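Pcza361.24 (Amycolatopsis orientalis, PDB 3G2M) probably transfers a methyl group from S-adenosyl-L-methionine to an amine nitrogen of glycopeptide antibiotics during their biosynthesis. Local coordinates at residues L101-T114 with R134-L147. Numbering follows the deposited sequence. Where two conformers were deposited one is given.
Sequences LDLGWEVTALELST and RCTLVQGDMSAFAL
Arg134 NH1 donates to two backbone carbonyls of the turn round Gly104: Leu101 O at 2.7 Å, on a lone pair, and Trp105 O at 3.0 Å, lying in the guanidinium plane but with the donor above the carbonyl plane. A bend at chi3 (-78°) turns the guanidinium back onto this loop, and Gly104 CA lies over one of its faces. Leu101 O also accepts from Gly104 N in the Schellman turn, so the arginine ties the C-terminal end of helix 97-101 to the start of strand 135-139. Six backbone bonds follow, from Val107 N to Arg134 O through Gly140 N to Glu111 O, in parallel register. On the face shared with Thr108 and Val138, Leu110 splits its two methyls: CD1 packs 3.7 Å from Gly140 CA and 3.9 Å from Val138 CG1, while CD2 meets Phe145 CG at 4.0 Å. Glu111 OE2 accepts from Ser113 N and OE1 from Gly92 N, which fixes the carboxylate. Strand 135-139 is outermost in the sheet, beside 107-111, joined through helix 114-125 in the beta-alpha-beta crossover of the Rossmann-like methyltransferase fold, where the end of strand 107-111 supplies Glu111, and the loop after 135-139 Asp141 and Met142, to the S-adenosyl-L-methionine site.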
loop_
_atom_site.group_PDB
_atom_site.type_symbol
_atom_site.label_atom_id
_atom_site.label_comp_id
_atom_site.label_asym_id
_atom_site.label_seq_id
_atom_site.Cartn_x
_atom_site.Cartn_y
_atom_site.Cartn_z
ATOM N N LEU A 101 11.064 -28.678 -10.109
ATOM C CA LEU A 101 11.332 -30.110 -9.997
ATOM C C LEU A 101 11.941 -30.663 -11.286
ATOM O O LEU A 101 12.741 -31.597 -11.246
ATOM C CB LEU A 101 10.054 -30.874 -9.638
ATOM C CG LEU A 101 9.411 -30.571 -8.280
ATOM C CD1 LEU A 101 7.970 -31.051 -8.252
ATOM C CD2 LEU A 101 10.213 -31.173 -7.138
ATOM N N ASP A 102 11.559 -30.067 -12.415
ATOM C CA ASP A 102 12.094 -30.405 -13.739
ATOM C C ASP A 102 13.567 -30.037 -13.907
ATOM O O ASP A 102 14.232 -30.516 -14.826
ATOM C CB ASP A 102 11.272 -29.714 -14.831
ATOM C CG ASP A 102 9.965 -30.430 -15.125
ATOM O OD1 ASP A 102 9.736 -31.530 -14.571
ATOM O OD2 ASP A 102 9.166 -29.890 -15.923
ATOM N N LEU A 103 14.063 -29.177 -13.024
ATOM C CA LEU A 103 15.468 -28.789 -13.018
ATOM C C LEU A 103 16.296 -29.663 -12.070
ATOM O O LEU A 103 17.508 -29.469 -11.936
ATOM C CB LEU A 103 15.607 -27.308 -12.658
ATOM C CG LEU A 103 14.886 -26.308 -13.571
ATOM C CD1 LEU A 103 14.734 -24.972 -12.879
ATOM C CD2 LEU A 103 15.591 -26.141 -14.915
ATOM N N GLY A 104 15.637 -30.621 -11.423
ATOM C CA GLY A 104 16.307 -31.562 -10.524
ATOM C C GLY A 104 16.257 -31.194 -9.051
ATOM O O GLY A 104 16.704 -31.968 -8.198
ATOM N N TRP A 105 15.702 -30.018 -8.759
ATOM C CA TRP A 105 15.610 -29.483 -7.395
ATOM C C TRP A 105 14.792 -30.359 -6.449
ATOM O O TRP A 105 13.775 -30.926 -6.837
ATOM C CB TRP A 105 14.967 -28.094 -7.420
ATOM C CG TRP A 105 15.780 -27.009 -8.076
ATOM C CD1 TRP A 105 16.910 -27.161 -8.840
ATOM C CD2 TRP A 105 15.492 -25.607 -8.063
ATOM N NE1 TRP A 105 17.351 -25.938 -9.280
ATOM C CE2 TRP A 105 16.501 -24.965 -8.820
ATOM C CE3 TRP A 105 14.483 -24.825 -7.475
ATOM C CZ2 TRP A 105 16.531 -23.579 -9.006
ATOM C CZ3 TRP A 105 14.515 -23.445 -7.656
ATOM C CH2 TRP A 105 15.535 -22.836 -8.421
ATOM N N GLU A 106 15.261 -30.465 -5.209
ATOM C CA GLU A 106 14.416 -30.875 -4.102
ATOM C C GLU A 106 13.694 -29.610 -3.649
ATOM O O GLU A 106 14.341 -28.586 -3.390
ATOM C CB GLU A 106 15.257 -31.415 -2.950
ATOM C CG GLU A 106 15.914 -32.765 -3.201
ATOM C CD GLU A 106 16.656 -33.259 -1.975
ATOM O OE1 GLU A 106 17.907 -33.255 -1.993
ATOM O OE2 GLU A 106 15.988 -33.630 -0.985
ATOM N N VAL A 107 12.365 -29.660 -3.587
ATOM C CA VAL A 107 11.578 -28.474 -3.219
ATOM C C VAL A 107 10.625 -28.783 -2.072
ATOM O O VAL A 107 9.896 -29.778 -2.111
ATOM C CB VAL A 107 10.773 -27.878 -4.417
ATOM C CG1 VAL A 107 10.089 -26.554 -4.021
ATOM C CG2 VAL A 107 11.671 -27.637 -5.622
ATOM N N THR A 108 10.664 -27.942 -1.042
ATOM C CA THR A 108 9.613 -27.907 -0.035
ATOM C C THR A 108 8.668 -26.785 -0.451
ATOM O O THR A 108 9.070 -25.623 -0.538
ATOM C CB THR A 108 10.170 -27.668 1.378
ATOM O OG1 THR A 108 11.055 -28.739 1.722
ATOM C CG2 THR A 108 9.038 -27.605 2.413
ATOM N N ALA A 109 7.432 -27.152 -0.770
ATOM C CA ALA A 109 6.453 -26.186 -1.245
ATOM C C ALA A 109 5.459 -25.906 -0.125
ATOM O O ALA A 109 4.797 -26.814 0.362
ATOM C CB ALA A 109 5.756 -26.706 -2.480
ATOM N N LEU A 110 5.388 -24.645 0.293
ATOM C CA LEU A 110 4.533 -24.230 1.401
ATOM C C LEU A 110 3.289 -23.519 0.881
ATOM O O LEU A 110 3.394 -22.585 0.085
ATOM C CB LEU A 110 5.309 -23.287 2.332
ATOM C CG LEU A 110 4.589 -22.788 3.589
ATOM C CD1 LEU A 110 4.942 -23.682 4.764
ATOM C CD2 LEU A 110 4.936 -21.345 3.902
ATOM N N GLU A 111 2.117 -23.931 1.355
ATOM C CA GLU A 111 0.868 -23.379 0.849
ATOM C C GLU A 111 -0.173 -23.328 1.965
ATOM O O GLU A 111 -0.257 -24.245 2.788
ATOM C CB GLU A 111 0.387 -24.202 -0.360
ATOM C CG GLU A 111 -1.021 -23.912 -0.884
ATOM C CD GLU A 111 -1.273 -22.444 -1.182
ATOM O OE1 GLU A 111 -0.357 -21.761 -1.682
ATOM O OE2 GLU A 111 -2.395 -21.973 -0.910
ATOM N N LEU A 112 -0.953 -22.249 1.991
ATOM C CA LEU A 112 -1.908 -22.005 3.065
ATOM C C LEU A 112 -3.206 -22.804 2.931
ATOM O O LEU A 112 -3.731 -23.314 3.927
ATOM C CB LEU A 112 -2.226 -20.507 3.158
ATOM C CG LEU A 112 -3.094 -20.013 4.328
ATOM C CD1 LEU A 112 -2.416 -20.247 5.666
ATOM C CD2 LEU A 112 -3.424 -18.534 4.147
ATOM N N SER A 113 -3.719 -22.900 1.705
ATOM C CA SER A 113 -5.038 -23.477 1.461
ATOM C C SER A 113 -5.000 -24.996 1.368
ATOM O O SER A 113 -4.196 -25.568 0.627
ATOM C CB SER A 113 -5.649 -22.914 0.178
ATOM O OG SER A 113 -6.800 -23.670 -0.178
ATOM N N THR A 114 -5.901 -25.634 2.111
ATOM C CA THR A 114 -6.010 -27.090 2.133
ATOM C C THR A 114 -6.506 -27.629 0.793
ATOM O O THR A 114 -6.055 -28.683 0.332
ATOM C CB THR A 114 -6.965 -27.562 3.248
ATOM O OG1 THR A 114 -8.241 -26.951 3.061
ATOM C CG2 THR A 114 -6.445 -27.148 4.607
ATOM N N ARG A 134 10.885 -35.881 -4.874
ATOM C CA ARG A 134 11.696 -34.681 -4.616
ATOM C C ARG A 134 10.882 -33.472 -4.127
ATOM O O ARG A 134 11.453 -32.444 -3.740
ATOM C CB ARG A 134 12.525 -34.320 -5.852
ATOM C CG ARG A 134 13.730 -35.238 -6.065
ATOM C CD ARG A 134 14.616 -34.765 -7.199
ATOM N NE ARG A 134 14.062 -35.099 -8.511
ATOM C CZ ARG A 134 13.456 -34.235 -9.323
ATOM N NH1 ARG A 134 13.309 -32.962 -8.973
ATOM N NH2 ARG A 134 12.996 -34.649 -10.495
ATOM N N CYS A 135 9.556 -33.609 -4.131
ATOM C CA CYS A 135 8.657 -32.547 -3.691
ATOM C C CYS A 135 8.051 -32.866 -2.331
ATOM O O CYS A 135 7.491 -33.945 -2.135
ATOM C CB CYS A 135 7.547 -32.325 -4.722
ATOM S SG CYS A 135 6.406 -30.970 -4.323
ATOM N N THR A 136 8.171 -31.922 -1.399
ATOM C CA THR A 136 7.589 -32.046 -0.065
ATOM C C THR A 136 6.548 -30.952 0.150
ATOM O O THR A 136 6.881 -29.767 0.152
ATOM C CB THR A 136 8.661 -31.938 1.044
ATOM O OG1 THR A 136 9.666 -32.936 0.846
ATOM C CG2 THR A 136 8.039 -32.128 2.433
ATOM N N LEU A 137 5.293 -31.349 0.335
ATOM C CA LEU A 137 4.215 -30.385 0.559
ATOM C C LEU A 137 3.972 -30.109 2.037
ATOM O O LEU A 137 3.923 -31.032 2.847
ATOM C CB LEU A 137 2.916 -30.840 -0.111
ATOM C CG LEU A 137 2.864 -30.766 -1.637
ATOM C CD1 LEU A 137 1.575 -31.383 -2.138
ATOM C CD2 LEU A 137 2.982 -29.333 -2.116
ATOM N N VAL A 138 3.818 -28.829 2.375
ATOM C CA VAL A 138 3.617 -28.414 3.766
ATOM C C VAL A 138 2.556 -27.322 3.856
ATOM O O VAL A 138 2.595 -26.355 3.092
ATOM C CB VAL A 138 4.947 -27.893 4.405
ATOM C CG1 VAL A 138 4.712 -27.430 5.838
ATOM C CG2 VAL A 138 6.019 -28.969 4.377
ATOM N N GLN A 139 1.604 -27.474 4.774
ATOM C CA GLN A 139 0.626 -26.419 4.996
ATOM C C GLN A 139 1.222 -25.337 5.887
ATOM O O GLN A 139 1.781 -25.623 6.942
ATOM C CB GLN A 139 -0.681 -26.953 5.589
ATOM C CG GLN A 139 -1.755 -25.872 5.689
ATOM C CD GLN A 139 -3.169 -26.411 5.741
ATOM O OE1 GLN A 139 -3.398 -27.608 5.929
ATOM N NE2 GLN A 139 -4.134 -25.518 5.577
ATOM N N GLY A 140 1.105 -24.086 5.450
ATOM C CA GLY A 140 1.625 -22.983 6.242
ATOM C C GLY A 140 1.357 -21.624 5.641
ATOM O O GLY A 140 0.982 -21.513 4.477
ATOM N N ASP A 141 1.576 -20.601 6.455
ATOM C CA ASP A 141 1.344 -19.208 6.095
ATOM C C ASP A 141 2.672 -18.493 5.823
ATOM O O ASP A 141 3.488 -18.335 6.732
ATOM C CB ASP A 141 0.621 -18.529 7.261
ATOM C CG ASP A 141 0.095 -17.160 6.920
ATOM O OD1 ASP A 141 0.671 -16.460 6.052
ATOM O OD2 ASP A 141 -0.902 -16.776 7.551
HETATM N N MSE A 142 2.867 -18.039 4.582
HETATM C CA MSE A 142 4.078 -17.309 4.183
HETATM C C MSE A 142 4.418 -16.099 5.077
HETATM O O MSE A 142 5.576 -15.714 5.164
HETATM C CB MSE A 142 3.999 -16.870 2.707
HETATM C CG MSE A 142 2.778 -16.021 2.373
HETATM SE SE MSE A 142 2.888 -15.094 0.652
HETATM C CE MSE A 142 0.946 -15.097 0.321
ATOM N N SER A 143 3.419 -15.502 5.730
ATOM C CA SER A 143 3.661 -14.337 6.594
ATOM C C SER A 143 4.068 -14.720 8.028
ATOM O O SER A 143 4.525 -13.877 8.804
ATOM C CB SER A 143 2.442 -13.408 6.614
ATOM O OG SER A 143 1.381 -13.955 7.379
ATOM N N ALA A 144 3.901 -15.993 8.375
ATOM C CA ALA A 144 4.256 -16.482 9.708
ATOM C C ALA A 144 4.335 -17.999 9.658
ATOM O O ALA A 144 3.354 -18.684 9.932
ATOM C CB ALA A 144 3.228 -16.031 10.737
ATOM N N PHE A 145 5.485 -18.516 9.252
ATOM C CA PHE A 145 5.692 -19.967 9.185
ATOM C C PHE A 145 6.913 -20.376 9.997
ATOM O O PHE A 145 7.784 -19.554 10.297
ATOM C CB PHE A 145 5.814 -20.450 7.726
ATOM C CG PHE A 145 6.988 -19.863 6.981
ATOM C CD1 PHE A 145 8.193 -20.559 6.894
ATOM C CD2 PHE A 145 6.894 -18.614 6.369
ATOM C CE1 PHE A 145 9.276 -20.024 6.220
ATOM C CE2 PHE A 145 7.975 -18.075 5.686
ATOM C CZ PHE A 145 9.173 -18.775 5.621
ATOM N N ALA A 146 6.972 -21.661 10.335
ATOM C CA ALA A 146 8.052 -22.202 11.132
ATOM C C ALA A 146 8.180 -23.683 10.817
ATOM O O ALA A 146 7.243 -24.448 11.027
ATOM C CB ALA A 146 7.765 -21.992 12.611
ATOM N N LEU A 147 9.339 -24.064 10.295
ATOM C CA LEU A 147 9.632 -25.450 9.954
ATOM C C LEU A 147 10.827 -25.941 10.739
ATOM O O LEU A 147 11.631 -25.141 11.217
ATOM C CB LEU A 147 9.927 -25.583 8.454
ATOM C CG LEU A 147 8.873 -25.010 7.505
ATOM C CD1 LEU A 147 9.353 -25.045 6.071
ATOM C CD2 LEU A 147 7.571 -25.765 7.664
#